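Alpha-L-rhamnosidase (Klebsiella oxytoca, PDB 4XHC) hydrolyses terminal alpha-L-rhamnose residues from glycosides, as a two-domain enzyme of glycoside hydrolase family 78 that binds rhamnose in its pocket. Local coordinates at residues P48-Q53 against M231-E236; E62-A67 against R74-S79; G347-S352 against A369-V374; Q446-M451 against C479-E484. One frame throughout, in Å; residues are numbered along the deposited sequence.

Interaction 1 of 4, residues P48-Q53 against M231-E236; sequences PALSRQ and MQEVFE
Pro-48 and Leu-50 lie over the loop formed by Gln-232 and Glu-233, and no hydrogen bond joins the two segments. The proline ring meets the loop through its CG and CD corner: CG rests 3.6 Å from the backbone O of Gln-232, while CD is 3.7 Å from O of Glu-233. Ring carbons thus sit against two successive peptide oxygens, both engaged elsewhere, by the hydroxyl of Ser-201 and by Arg-269 respectively. Leu-50 points toward the loop and crosses the Gln-232 side chain at about a right angle, its CD2 3.9 Å from OE1. Gln-232 starts away from the leucine, but a bend at chi2 (-72°) brings its amide back to that methyl. The NE2 of the same amide is held by the backbone O atoms of Asn-229 and Val-199, which fixes its rotation. The other leucine methyl, CD1, lies 4.2 Å from Glu-233 CG, touching the aliphatic part of a chain that runs out extended to a salt bridge between OE2 and Arg-47. Within the loop, Gln-232 N bonds to Val-234 O at 3.0 Å. The contact joins the approach to strand 51-55, an outermost strand of a four-stranded antiparallel sheet, to the loop leaving helix 214-230. Behind that loop, helices 247-259 and 264-276 receive Phe-235, and strand 187-200 pairs with strand 51-55.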
loop_
_atom_site.group_PDB
_atom_site.type_symbol
_atom_site.label_atom_id
_atom_site.label_comp_id
_atom_site.label_asym_id
_atom_site.label_seq_id
_atom_site.Cartn_x
_atom_site.Cartn_y
_atom_site.Cartn_z
ATOM N N PRO A 48 10.198 -26.640 10.550
ATOM C CA PRO A 48 11.575 -26.389 10.140
ATOM C C PRO A 48 12.021 -24.916 10.202
ATOM O O PRO A 48 11.201 -23.988 10.121
ATOM C CB PRO A 48 11.589 -26.868 8.693
ATOM C CG PRO A 48 10.203 -26.611 8.203
ATOM C CD PRO A 48 9.290 -26.742 9.392
ATOM N N ALA A 49 13.329 -24.716 10.348
ATOM C CA ALA A 49 13.924 -23.390 10.236
ATOM C C ALA A 49 14.037 -23.029 8.752
ATOM O O ALA A 49 14.272 -23.901 7.908
ATOM C CB ALA A 49 15.289 -23.360 10.909
ATOM N N LEU A 50 13.844 -21.750 8.444
ATOM C CA LEU A 50 13.957 -21.261 7.080
ATOM C C LEU A 50 15.319 -20.629 6.869
ATOM O O LEU A 50 15.790 -19.882 7.709
ATOM C CB LEU A 50 12.879 -20.218 6.812
ATOM C CG LEU A 50 11.434 -20.699 6.886
ATOM C CD1 LEU A 50 10.466 -19.521 6.819
ATOM C CD2 LEU A 50 11.171 -21.686 5.760
ATOM N N SER A 51 15.963 -20.944 5.757
ATOM C CA SER A 51 17.200 -20.272 5.390
ATOM C C SER A 51 16.862 -19.071 4.514
ATOM O O SER A 51 16.053 -19.173 3.597
ATOM C CB SER A 51 18.143 -21.227 4.655
ATOM O OG SER A 51 17.783 -21.346 3.289
ATOM N N ARG A 52 17.505 -17.947 4.795
ATOM C CA ARG A 52 17.267 -16.685 4.098
ATOM C C ARG A 52 18.561 -16.328 3.364
ATOM O O ARG A 52 19.633 -16.416 3.943
ATOM C CB ARG A 52 16.850 -15.621 5.131
ATOM C CG ARG A 52 16.881 -14.156 4.695
ATOM C CD ARG A 52 16.371 -13.224 5.802
ATOM N NE ARG A 52 14.949 -13.470 6.100
ATOM C CZ ARG A 52 13.943 -12.598 5.934
ATOM N NH1 ARG A 52 14.152 -11.354 5.490
ATOM N NH2 ARG A 52 12.700 -12.976 6.237
ATOM N N GLN A 53 18.472 -15.954 2.089
ATOM C CA GLN A 53 19.670 -15.702 1.278
ATOM C C GLN A 53 19.461 -14.633 0.195
ATOM O O GLN A 53 18.572 -14.765 -0.646
ATOM C CB GLN A 53 20.115 -17.008 0.637
ATOM C CG GLN A 53 21.321 -16.878 -0.273
ATOM C CD GLN A 53 22.058 -18.192 -0.460
ATOM O OE1 GLN A 53 21.498 -19.278 -0.272
ATOM N NE2 GLN A 53 23.329 -18.099 -0.829
ATOM N N MET A 231 9.009 -25.931 -0.818
ATOM C CA MET A 231 9.348 -26.397 0.532
ATOM C C MET A 231 9.640 -25.238 1.481
ATOM O O MET A 231 10.697 -24.624 1.408
ATOM C CB MET A 231 10.536 -27.364 0.498
ATOM C CG MET A 231 10.161 -28.757 0.005
ATOM S SD MET A 231 11.571 -29.871 -0.149
ATOM C CE MET A 231 11.983 -30.116 1.578
ATOM N N GLN A 232 8.678 -24.947 2.351
ATOM C CA GLN A 232 8.746 -23.823 3.279
ATOM C C GLN A 232 8.467 -24.369 4.683
ATOM O O GLN A 232 9.088 -25.360 5.068
ATOM C CB GLN A 232 7.753 -22.733 2.859
ATOM C CG GLN A 232 8.006 -22.165 1.461
ATOM C CD GLN A 232 9.232 -21.274 1.389
ATOM O OE1 GLN A 232 9.585 -20.595 2.364
ATOM N NE2 GLN A 232 9.885 -21.260 0.229
ATOM N N GLU A 233 7.559 -23.753 5.448
ATOM C CA GLU A 233 7.208 -24.286 6.775
ATOM C C GLU A 233 6.259 -25.478 6.656
ATOM O O GLU A 233 6.077 -26.242 7.614
ATOM C CB GLU A 233 6.654 -23.188 7.694
ATOM C CG GLU A 233 7.773 -22.388 8.362
ATOM C CD GLU A 233 7.296 -21.172 9.138
ATOM O OE1 GLU A 233 6.557 -20.349 8.556
ATOM O OE2 GLU A 233 7.678 -21.028 10.323
ATOM N N VAL A 234 5.668 -25.621 5.470
ATOM C CA VAL A 234 4.997 -26.852 5.034
ATOM C C VAL A 234 5.346 -27.072 3.563
ATOM O O VAL A 234 5.998 -26.229 2.950
ATOM C CB VAL A 234 3.460 -26.766 5.187
ATOM C CG1 VAL A 234 3.077 -26.528 6.639
ATOM C CG2 VAL A 234 2.862 -25.682 4.295
ATOM N N PHE A 235 4.911 -28.191 2.997
ATOM C CA PHE A 235 4.982 -28.389 1.546
ATOM C C PHE A 235 3.879 -27.566 0.880
ATOM O O PHE A 235 2.748 -28.033 0.752
ATOM C CB PHE A 235 4.777 -29.870 1.184
ATOM C CG PHE A 235 5.949 -30.756 1.490
ATOM C CD1 PHE A 235 7.019 -30.840 0.618
ATOM C CD2 PHE A 235 5.962 -31.542 2.625
ATOM C CE1 PHE A 235 8.089 -31.675 0.879
ATOM C CE2 PHE A 235 7.035 -32.377 2.901
ATOM C CZ PHE A 235 8.098 -32.446 2.024
ATOM N N GLU A 236 4.185 -26.344 0.458
ATOM C CA GLU A 236 3.171 -25.490 -0.165
ATOM C C GLU A 236 2.875 -25.976 -1.583
ATOM O O GLU A 236 3.769 -26.476 -2.253
ATOM C CB GLU A 236 3.637 -24.042 -0.205
ATOM C CG GLU A 236 3.866 -23.429 1.171
ATOM C CD GLU A 236 4.175 -21.934 1.121
ATOM O OE1 GLU A 236 4.062 -21.322 0.028
ATOM O OE2 GLU A 236 4.522 -21.365 2.181
#

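Interaction 2 of 4, residues E62-A67 against R74-S79; sequences EAHADA and RAEPVS
Glu-62 with Glu-76 and His-64 with Arg-74 form antiparallel hydrogen-bonded pairs on either side of the non-hydrogen-bonded pair Ala-63 with Ala-75, in strands whose directions differ by 143°. Each hydrogen-bonded pair is joined both ways, as in His-64 N to Arg-74 O and Arg-74 N to His-64 O, both 3.0 Å. Glu-62, His-64, Arg-74 and Glu-76 share one face of the sheet. There the Arg-74 chain bends at chi3 (71°); the guanidinium and imidazole planes are 8° apart, but NH2 approaches the ring obliquely, without stacking, and His-64 CB lies over one guanidinium face, 3.8 Å from NH2. Asp-66 OD2 meets NH1 at 2.9 Å in the guanidinium plane, although the nitrogen stands above the carboxylate plane. NE is taken by OE2 of Glu-76 at 2.8 Å, through its anti lone pair. Glu-76 CG touches His-64 CD2. Val-78 CG1 packs across Glu-62 CG at 3.8 Å, where Val-78 and Ser-79 form a classic beta bulge opposite Val-60. In this surface hairpin one guanidinium, held by Glu-76 of its own strand and by Asp-66, just past the end of strand 59-65, ties the turn end together; the two acids would probably balance its charge and limit its rotation.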
loop_
_atom_site.group_PDB
_atom_site.type_symbol
_atom_site.label_atom_id
_atom_site.label_comp_id
_atom_site.label_asym_id
_atom_site.label_seq_id
_atom_site.Cartn_x
_atom_site.Cartn_y
_atom_site.Cartn_z
ATOM N N GLU A 62 12.759 -4.482 -21.376
ATOM C CA GLU A 62 11.569 -3.861 -21.934
ATOM C C GLU A 62 10.697 -4.918 -22.569
ATOM O O GLU A 62 11.196 -5.823 -23.242
ATOM C CB GLU A 62 11.932 -2.833 -23.001
ATOM C CG GLU A 62 12.288 -1.463 -22.449
ATOM C CD GLU A 62 12.542 -0.439 -23.543
ATOM O OE1 GLU A 62 12.217 -0.724 -24.725
ATOM O OE2 GLU A 62 13.068 0.651 -23.212
ATOM N N ALA A 63 9.387 -4.778 -22.372
ATOM C CA ALA A 63 8.414 -5.732 -22.877
ATOM C C ALA A 63 7.972 -5.332 -24.267
ATOM O O ALA A 63 7.757 -4.161 -24.529
ATOM C CB ALA A 63 7.217 -5.780 -21.947
ATOM N N HIS A 64 7.845 -6.306 -25.161
ATOM C CA HIS A 64 7.292 -6.060 -26.495
ATOM C C HIS A 64 6.210 -7.097 -26.761
ATOM O O HIS A 64 6.441 -8.291 -26.574
ATOM C CB HIS A 64 8.390 -6.123 -27.564
ATOM C CG HIS A 64 9.377 -4.996 -27.484
ATOM N ND1 HIS A 64 9.144 -3.758 -28.049
ATOM C CD2 HIS A 64 10.597 -4.917 -26.903
ATOM C CE1 HIS A 64 10.175 -2.965 -27.817
ATOM N NE2 HIS A 64 11.071 -3.645 -27.123
ATOM N N ALA A 65 5.022 -6.639 -27.151
ATOM C CA ALA A 65 3.922 -7.544 -27.485
ATOM C C ALA A 65 4.325 -8.382 -28.697
ATOM O O ALA A 65 4.689 -7.838 -29.736
ATOM C CB ALA A 65 2.644 -6.761 -27.766
ATOM N N ASP A 66 4.277 -9.701 -28.544
ATOM C CA ASP A 66 4.762 -10.635 -29.560
ATOM C C ASP A 66 3.861 -11.868 -29.579
ATOM O O ASP A 66 3.874 -12.659 -28.633
ATOM C CB ASP A 66 6.217 -11.037 -29.248
ATOM C CG ASP A 66 6.868 -11.869 -30.359
ATOM O OD1 ASP A 66 6.153 -12.364 -31.248
ATOM O OD2 ASP A 66 8.110 -12.031 -30.335
ATOM N N ALA A 67 3.097 -12.032 -30.660
ATOM C CA ALA A 67 2.170 -13.165 -30.799
ATOM C C ALA A 67 2.836 -14.543 -30.560
ATOM O O ALA A 67 2.239 -15.420 -29.942
ATOM C CB ALA A 67 1.485 -13.128 -32.166
ATOM N N ARG A 74 7.612 -10.592 -25.010
ATOM C CA ARG A 74 9.044 -10.877 -25.143
ATOM C C ARG A 74 9.880 -9.820 -24.424
ATOM O O ARG A 74 9.594 -8.628 -24.522
ATOM C CB ARG A 74 9.433 -10.895 -26.627
ATOM C CG ARG A 74 10.842 -11.409 -26.925
ATOM C CD ARG A 74 11.222 -11.238 -28.396
ATOM N NE ARG A 74 11.443 -9.823 -28.735
ATOM C CZ ARG A 74 10.668 -9.067 -29.521
ATOM N NH1 ARG A 74 9.579 -9.557 -30.106
ATOM N NH2 ARG A 74 10.995 -7.797 -29.730
ATOM N N ALA A 75 10.924 -10.264 -23.726
ATOM C CA ALA A 75 11.857 -9.370 -23.037
ATOM C C ALA A 75 13.066 -9.040 -23.922
ATOM O O ALA A 75 13.577 -9.911 -24.630
ATOM C CB ALA A 75 12.327 -10.000 -21.734
ATOM N N GLU A 76 13.503 -7.776 -23.888
ATOM C CA GLU A 76 14.748 -7.332 -24.541
ATOM C C GLU A 76 15.586 -6.610 -23.496
ATOM O O GLU A 76 15.094 -5.666 -22.885
ATOM C CB GLU A 76 14.464 -6.370 -25.704
ATOM C CG GLU A 76 13.749 -6.982 -26.912
ATOM C CD GLU A 76 14.602 -7.969 -27.708
ATOM O OE1 GLU A 76 15.832 -7.767 -27.807
ATOM O OE2 GLU A 76 14.036 -8.949 -28.248
ATOM N N PRO A 77 16.844 -7.055 -23.272
ATOM C CA PRO A 77 17.712 -6.359 -22.305
ATOM C C PRO A 77 18.051 -4.948 -22.770
ATOM O O PRO A 77 18.368 -4.763 -23.942
ATOM C CB PRO A 77 18.986 -7.219 -22.275
ATOM C CG PRO A 77 18.591 -8.543 -22.835
ATOM C CD PRO A 77 17.486 -8.271 -23.813
ATOM N N VAL A 78 17.954 -3.964 -21.873
ATOM C CA VAL A 78 18.293 -2.576 -22.224
ATOM C C VAL A 78 19.438 -1.977 -21.416
ATOM O O VAL A 78 20.151 -1.126 -21.929
ATOM C CB VAL A 78 17.074 -1.630 -22.155
ATOM C CG1 VAL A 78 15.942 -2.185 -23.011
ATOM C CG2 VAL A 78 16.631 -1.380 -20.717
ATOM N N SER A 79 19.614 -2.401 -20.170
ATOM C CA SER A 79 20.776 -1.981 -19.396
ATOM C C SER A 79 21.103 -2.945 -18.262
ATOM O O SER A 79 20.269 -3.761 -17.859
ATOM C CB SER A 79 20.571 -0.562 -18.824
ATOM O OG SER A 79 19.686 -0.540 -17.707
#

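Interaction 3 of 4, residues G347-S352 against A369-V374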
loop_
_atom_site.group_PDB
_atom_site.type_symbol
_atom_site.label_atom_id
_atom_site.label_comp_id
_atom_site.label_asym_id
_atom_site.label_seq_id
_atom_site.Cartn_x
_atom_site.Cartn_y
_atom_site.Cartn_z
ATOM N N GLY A 347 -20.970 -52.669 -5.531
ATOM C CA GLY A 347 -19.544 -52.403 -5.298
ATOM C C GLY A 347 -18.953 -51.352 -6.213
ATOM O O GLY A 347 -17.726 -51.231 -6.300
ATOM N N VAL A 348 -19.813 -50.577 -6.874
ATOM C CA VAL A 348 -19.362 -49.450 -7.693
ATOM C C VAL A 348 -19.640 -48.136 -6.983
ATOM O O VAL A 348 -20.707 -47.948 -6.411
ATOM C CB VAL A 348 -20.097 -49.404 -9.037
ATOM C CG1 VAL A 348 -19.519 -48.310 -9.910
ATOM C CG2 VAL A 348 -20.029 -50.753 -9.740
ATOM N N VAL A 349 -18.677 -47.232 -7.021
ATOM C CA VAL A 349 -18.792 -45.909 -6.376
ATOM C C VAL A 349 -19.888 -45.055 -7.011
ATOM O O VAL A 349 -19.915 -44.909 -8.225
ATOM C CB VAL A 349 -17.451 -45.160 -6.484
ATOM C CG1 VAL A 349 -17.611 -43.694 -6.165
ATOM C CG2 VAL A 349 -16.427 -45.773 -5.551
ATOM N N ARG A 350 -20.775 -44.487 -6.191
ATOM C CA ARG A 350 -21.855 -43.627 -6.685
ATOM C C ARG A 350 -21.314 -42.347 -7.289
ATOM O O ARG A 350 -20.375 -41.762 -6.769
ATOM C CB ARG A 350 -22.809 -43.224 -5.561
ATOM C CG ARG A 350 -23.771 -44.302 -5.136
ATOM C CD ARG A 350 -24.742 -43.796 -4.078
ATOM N NE ARG A 350 -25.116 -44.878 -3.159
ATOM C CZ ARG A 350 -24.518 -45.146 -1.991
ATOM N NH1 ARG A 350 -23.501 -44.408 -1.541
ATOM N NH2 ARG A 350 -24.951 -46.167 -1.262
ATOM N N ASP A 351 -21.950 -41.893 -8.361
ATOM C CA ASP A 351 -21.563 -40.666 -9.038
ATOM C C ASP A 351 -22.456 -39.513 -8.570
ATOM O O ASP A 351 -23.580 -39.736 -8.154
ATOM C CB ASP A 351 -21.681 -40.881 -10.554
ATOM C CG ASP A 351 -21.094 -39.744 -11.367
ATOM O OD1 ASP A 351 -20.107 -39.103 -10.929
ATOM O OD2 ASP A 351 -21.619 -39.517 -12.475
ATOM N N SER A 352 -21.952 -38.285 -8.620
ATOM C CA SER A 352 -22.790 -37.093 -8.387
ATOM C C SER A 352 -22.134 -35.857 -8.991
ATOM O O SER A 352 -20.948 -35.888 -9.335
ATOM C CB SER A 352 -23.076 -36.875 -6.900
ATOM O OG SER A 352 -21.877 -36.643 -6.179
ATOM N N ALA A 369 -15.370 -43.411 -12.686
ATOM C CA ALA A 369 -14.412 -44.496 -12.956
ATOM C C ALA A 369 -13.045 -44.226 -12.327
ATOM O O ALA A 369 -12.436 -45.119 -11.758
ATOM C CB ALA A 369 -14.267 -44.725 -14.454
ATOM N N ALA A 370 -12.560 -42.993 -12.450
ATOM C CA ALA A 370 -11.289 -42.608 -11.845
ATOM C C ALA A 370 -11.340 -42.763 -10.334
ATOM O O ALA A 370 -10.396 -43.254 -9.740
ATOM C CB ALA A 370 -10.927 -41.177 -12.218
ATOM N N ALA A 371 -12.445 -42.347 -9.720
ATOM C CA ALA A 371 -12.642 -42.513 -8.281
ATOM C C ALA A 371 -12.649 -43.991 -7.860
ATOM O O ALA A 371 -12.084 -44.350 -6.831
ATOM C CB ALA A 371 -13.935 -41.843 -7.851
ATOM N N GLN A 372 -13.280 -44.844 -8.656
ATOM C CA GLN A 372 -13.254 -46.276 -8.404
ATOM C C GLN A 372 -11.808 -46.771 -8.368
ATOM O O GLN A 372 -11.437 -47.570 -7.503
ATOM C CB GLN A 372 -14.043 -47.016 -9.487
ATOM C CG GLN A 372 -14.153 -48.530 -9.295
ATOM C CD GLN A 372 -15.225 -48.955 -8.308
ATOM O OE1 GLN A 372 -16.037 -48.154 -7.861
ATOM N NE2 GLN A 372 -15.264 -50.245 -8.007
ATOM N N GLY A 373 -10.999 -46.305 -9.314
ATOM C CA GLY A 373 -9.596 -46.681 -9.386
ATOM C C GLY A 373 -8.794 -46.170 -8.203
ATOM O O GLY A 373 -7.906 -46.852 -7.701
ATOM N N VAL A 374 -9.094 -44.966 -7.744
ATOM C CA VAL A 374 -8.366 -44.422 -6.608
ATOM C C VAL A 374 -8.678 -45.234 -5.354
ATOM O O VAL A 374 -7.793 -45.509 -4.549
ATOM C CB VAL A 374 -8.667 -42.923 -6.408
ATOM C CG1 VAL A 374 -8.128 -42.428 -5.072
ATOM C CG2 VAL A 374 -8.059 -42.113 -7.549
#
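Gln-372 carries both hydrogen bonds of this contact, using the two ends of one side-chain amide against the backbone of Gly-347 to Val-349. Its NE2 donates to Gly-347 O at 3.2 Å in a nearly straight bond, 171° at the hydrogen, with the acceptor close to the amide plane and the donor in the carbonyl plane of the glycine. Its OE1 accepts from Val-349 N at 2.9 Å, the donor tilted a little from the carbonyl plane. CG leaves anti to the backbone N (chi1 -177°), and a turn at chi2 of 81° then swings the amide off the helix toward the loop. NE2 has a further acceptor in the backbone O of Leu-404, on helix 391-412, so three bonds fix the rotation of this buried amide.

Van der Waals contacts accompany the polar pair. Val-349 points at the helix and runs alongside Gln-372, pointing the other way, which brings CG2 to 3.3 Å from OE1. Its other methyl, CG1, is 4.4 Å from Ala-371 CB, and Trp-356 touches both of these residues. Val-348 crosses the glutamine at about a right angle, with CG1 4.0 Å from OE1, and turns to Ala-407 and Ala-411 on helix 391-412.

Loop and helix belong to the glycosidase domain, whose six-hairpin family is built as an (alpha/alpha)6 barrel. A glutamine on helix 368-389 here pins the connection that follows helix 322-340, bonding O of Gly-347 and N of Val-349 in the pattern that one residue of a parallel strand makes.

Interaction 4 of 4, residues Q446-M451 against C479-E484. With SO4 (sulfate ion), chain D.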
loop_
_atom_site.group_PDB
_atom_site.type_symbol
_atom_site.label_atom_id
_atom_site.label_comp_id
_atom_site.label_asym_id
_atom_site.label_seq_id
_atom_site.Cartn_x
_atom_site.Cartn_y
_atom_site.Cartn_z
ATOM N N GLN A 446 -4.031 -57.062 -20.481
ATOM C CA GLN A 446 -5.171 -56.179 -20.757
ATOM C C GLN A 446 -4.749 -54.718 -20.540
ATOM O O GLN A 446 -5.080 -53.819 -21.335
ATOM C CB GLN A 446 -6.389 -56.521 -19.874
ATOM C CG GLN A 446 -7.666 -55.685 -20.165
ATOM C CD GLN A 446 -8.701 -55.685 -19.027
ATOM O OE1 GLN A 446 -8.633 -56.513 -18.117
ATOM N NE2 GLN A 446 -9.652 -54.752 -19.075
ATOM N N ARG A 447 -4.017 -54.496 -19.451
ATOM C CA ARG A 447 -3.573 -53.164 -19.057
ATOM C C ARG A 447 -2.560 -52.571 -20.025
ATOM O O ARG A 447 -2.591 -51.386 -20.315
ATOM C CB ARG A 447 -2.999 -53.218 -17.643
ATOM C CG ARG A 447 -4.072 -53.261 -16.565
ATOM C CD ARG A 447 -3.495 -53.313 -15.152
ATOM N NE ARG A 447 -3.696 -54.625 -14.531
ATOM C CZ ARG A 447 -2.751 -55.356 -13.960
ATOM N NH1 ARG A 447 -1.496 -54.921 -13.888
ATOM N NH2 ARG A 447 -3.065 -56.534 -13.450
ATOM N N ARG A 448 -1.653 -53.398 -20.522
ATOM C CA ARG A 448 -0.711 -52.956 -21.537
ATOM C C ARG A 448 -1.456 -52.596 -22.829
ATOM O O ARG A 448 -1.161 -51.574 -23.436
ATOM C CB ARG A 448 0.344 -54.030 -21.781
ATOM C CG ARG A 448 1.577 -53.549 -22.519
ATOM C CD ARG A 448 2.593 -54.660 -22.575
ATOM N NE ARG A 448 3.614 -54.423 -23.598
ATOM C CZ ARG A 448 4.909 -54.182 -23.359
ATOM N NH1 ARG A 448 5.400 -54.120 -22.117
ATOM N NH2 ARG A 448 5.733 -54.001 -24.381
ATOM N N GLU A 449 -2.422 -53.427 -23.232
ATOM C CA GLU A 449 -3.325 -53.129 -24.372
ATOM C C GLU A 449 -4.082 -51.802 -24.215
ATOM O O GLU A 449 -4.315 -51.112 -25.207
ATOM C CB GLU A 449 -4.371 -54.268 -24.582
ATOM C CG GLU A 449 -3.839 -55.621 -25.101
ATOM C CD GLU A 449 -4.859 -56.777 -25.027
ATOM O OE1 GLU A 449 -4.450 -57.951 -25.231
ATOM O OE2 GLU A 449 -6.059 -56.527 -24.753
ATOM N N ILE A 450 -4.463 -51.442 -22.992
ATOM C CA ILE A 450 -5.120 -50.147 -22.753
ATOM C C ILE A 450 -4.174 -48.951 -22.993
ATOM O O ILE A 450 -4.583 -47.940 -23.570
ATOM C CB ILE A 450 -5.729 -50.066 -21.332
ATOM C CG1 ILE A 450 -6.955 -50.970 -21.230
ATOM C CG2 ILE A 450 -6.140 -48.636 -20.969
ATOM C CD1 ILE A 450 -7.360 -51.275 -19.805
ATOM N N MET A 451 -2.920 -49.066 -22.557
ATOM C CA MET A 451 -1.961 -47.981 -22.721
ATOM C C MET A 451 -1.595 -47.800 -24.193
ATOM O O MET A 451 -1.385 -46.673 -24.644
ATOM C CB MET A 451 -0.697 -48.224 -21.897
ATOM C CG MET A 451 -0.920 -48.421 -20.401
ATOM S SD MET A 451 -1.871 -47.154 -19.538
ATOM C CE MET A 451 -0.810 -45.720 -19.728
ATOM N N CYS A 479 3.337 -50.955 -16.725
ATOM C CA CYS A 479 3.087 -51.914 -17.790
ATOM C C CYS A 479 4.346 -52.245 -18.598
ATOM O O CYS A 479 4.264 -52.903 -19.640
ATOM C CB CYS A 479 2.000 -51.389 -18.724
ATOM S SG CYS A 479 0.434 -50.989 -17.906
ATOM N N GLY A 480 5.511 -51.813 -18.118
ATOM C CA GLY A 480 6.783 -52.132 -18.764
ATOM C C GLY A 480 7.038 -51.353 -20.042
ATOM O O GLY A 480 7.864 -51.761 -20.846
ATOM N N LEU A 481 6.341 -50.229 -20.229
ATOM C CA LEU A 481 6.513 -49.384 -21.416
ATOM C C LEU A 481 7.490 -48.251 -21.101
ATOM O O LEU A 481 7.113 -47.073 -21.081
ATOM C CB LEU A 481 5.168 -48.825 -21.870
ATOM C CG LEU A 481 4.183 -49.876 -22.356
ATOM C CD1 LEU A 481 2.784 -49.288 -22.504
ATOM C CD2 LEU A 481 4.664 -50.480 -23.666
ATOM N N ARG A 482 8.751 -48.631 -20.884
ATOM C CA ARG A 482 9.781 -47.734 -20.358
ATOM C C ARG A 482 10.221 -46.676 -21.381
ATOM O O ARG A 482 10.309 -45.494 -21.056
ATOM C CB ARG A 482 10.976 -48.568 -19.883
ATOM C CG ARG A 482 12.066 -47.816 -19.121
ATOM C CD ARG A 482 13.363 -48.629 -19.094
ATOM N NE ARG A 482 14.522 -47.816 -18.726
ATOM C CZ ARG A 482 14.842 -47.469 -17.478
ATOM N NH1 ARG A 482 14.098 -47.863 -16.442
ATOM N NH2 ARG A 482 15.912 -46.712 -17.258
ATOM N N ASP A 483 10.496 -47.095 -22.612
ATOM C CA ASP A 483 10.880 -46.157 -23.671
ATOM C C ASP A 483 9.782 -45.118 -23.944
ATOM O O ASP A 483 10.076 -43.945 -24.190
ATOM C CB ASP A 483 11.228 -46.915 -24.957
ATOM C CG ASP A 483 12.548 -47.678 -24.856
ATOM O OD1 ASP A 483 13.515 -47.154 -24.256
ATOM O OD2 ASP A 483 12.626 -48.801 -25.397
ATOM N N GLU A 484 8.526 -45.558 -23.884
ATOM C CA GLU A 484 7.369 -44.685 -24.096
ATOM C C GLU A 484 7.236 -43.655 -22.966
ATOM O O GLU A 484 6.810 -42.530 -23.199
ATOM C CB GLU A 484 6.073 -45.506 -24.211
ATOM C CG GLU A 484 5.933 -46.362 -25.477
ATOM C CD GLU A 484 6.834 -47.610 -25.531
ATOM O OE1 GLU A 484 7.505 -47.962 -24.521
ATOM O OE2 GLU A 484 6.866 -48.251 -26.607
HETATM S S SO4 D . 3.329 -54.437 -27.383
HETATM O O1 SO4 D . 4.497 -55.047 -28.038
HETATM O O2 SO4 D . 2.505 -53.857 -28.475
HETATM O O3 SO4 D . 2.668 -55.478 -26.577
HETATM O O4 SO4 D . 3.666 -53.418 -26.365
#
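Arg-448 reaches from helix 444-456 to the turn at Cys-479, where NH1 donates to the backbone O of that cysteine at 3.0 Å. The bond is bent, 131° at the hydrogen, and the oxygen stands 29° out of the guanidinium plane. Leu-481 CD2 covers one guanidinium face, 3.7 Å from CZ and over the centre of the group. At the edge lies a sulfate ion, probably from the crystallisation liquor: its O4 takes NE and NH2, both at 2.9 Å, and O3 makes a longer bond to NE. The arginine chain runs extended from CG to NE, which places the group between the turn and the anion. Deeper in, Met-451 touches both partners, its CG 3.8 Å from Cys-479 SG and its CB 3.7 Å from Leu-481 CD1. Cys-479 and Gly-480 follow helix 466-478, which ends in a Schellman motif with Gly-480, at positive phi, as its C-prime residue; Leu-481 is the N-cap position of helix 482-498. Arg-452 also bonds the sulfate and forms a salt bridge with Glu-484. Arg-448 thus joins a helix end to an anion: its cation would be favoured both by the sulfate and by the carbonyl at that C-terminus.

Interaction 2 is nested in the chain loop closed by interaction 1, yet their centres are 33 Å apart: the hairpin lies in the N-terminal beta domain, whereas interaction 1 sets the residues leading into strand 51-55 against the glycosidase domain. Interactions 3 and 4 follow in series inside that domain, 23 Å apart between centres and about 11 Å between nearest atoms; helix 430-438 touches residues of both. Interactions 1 and 3 are on opposite sides of the chain's centre, 37 Å apart between centres. The rhamnose pocket has the closest sequence links to interactions 1 and 3: Asp-237 directly follows 231-236, and Trp-355, Phe-358 and Trp-361 lie between 347-352 and 369-374 in sequence.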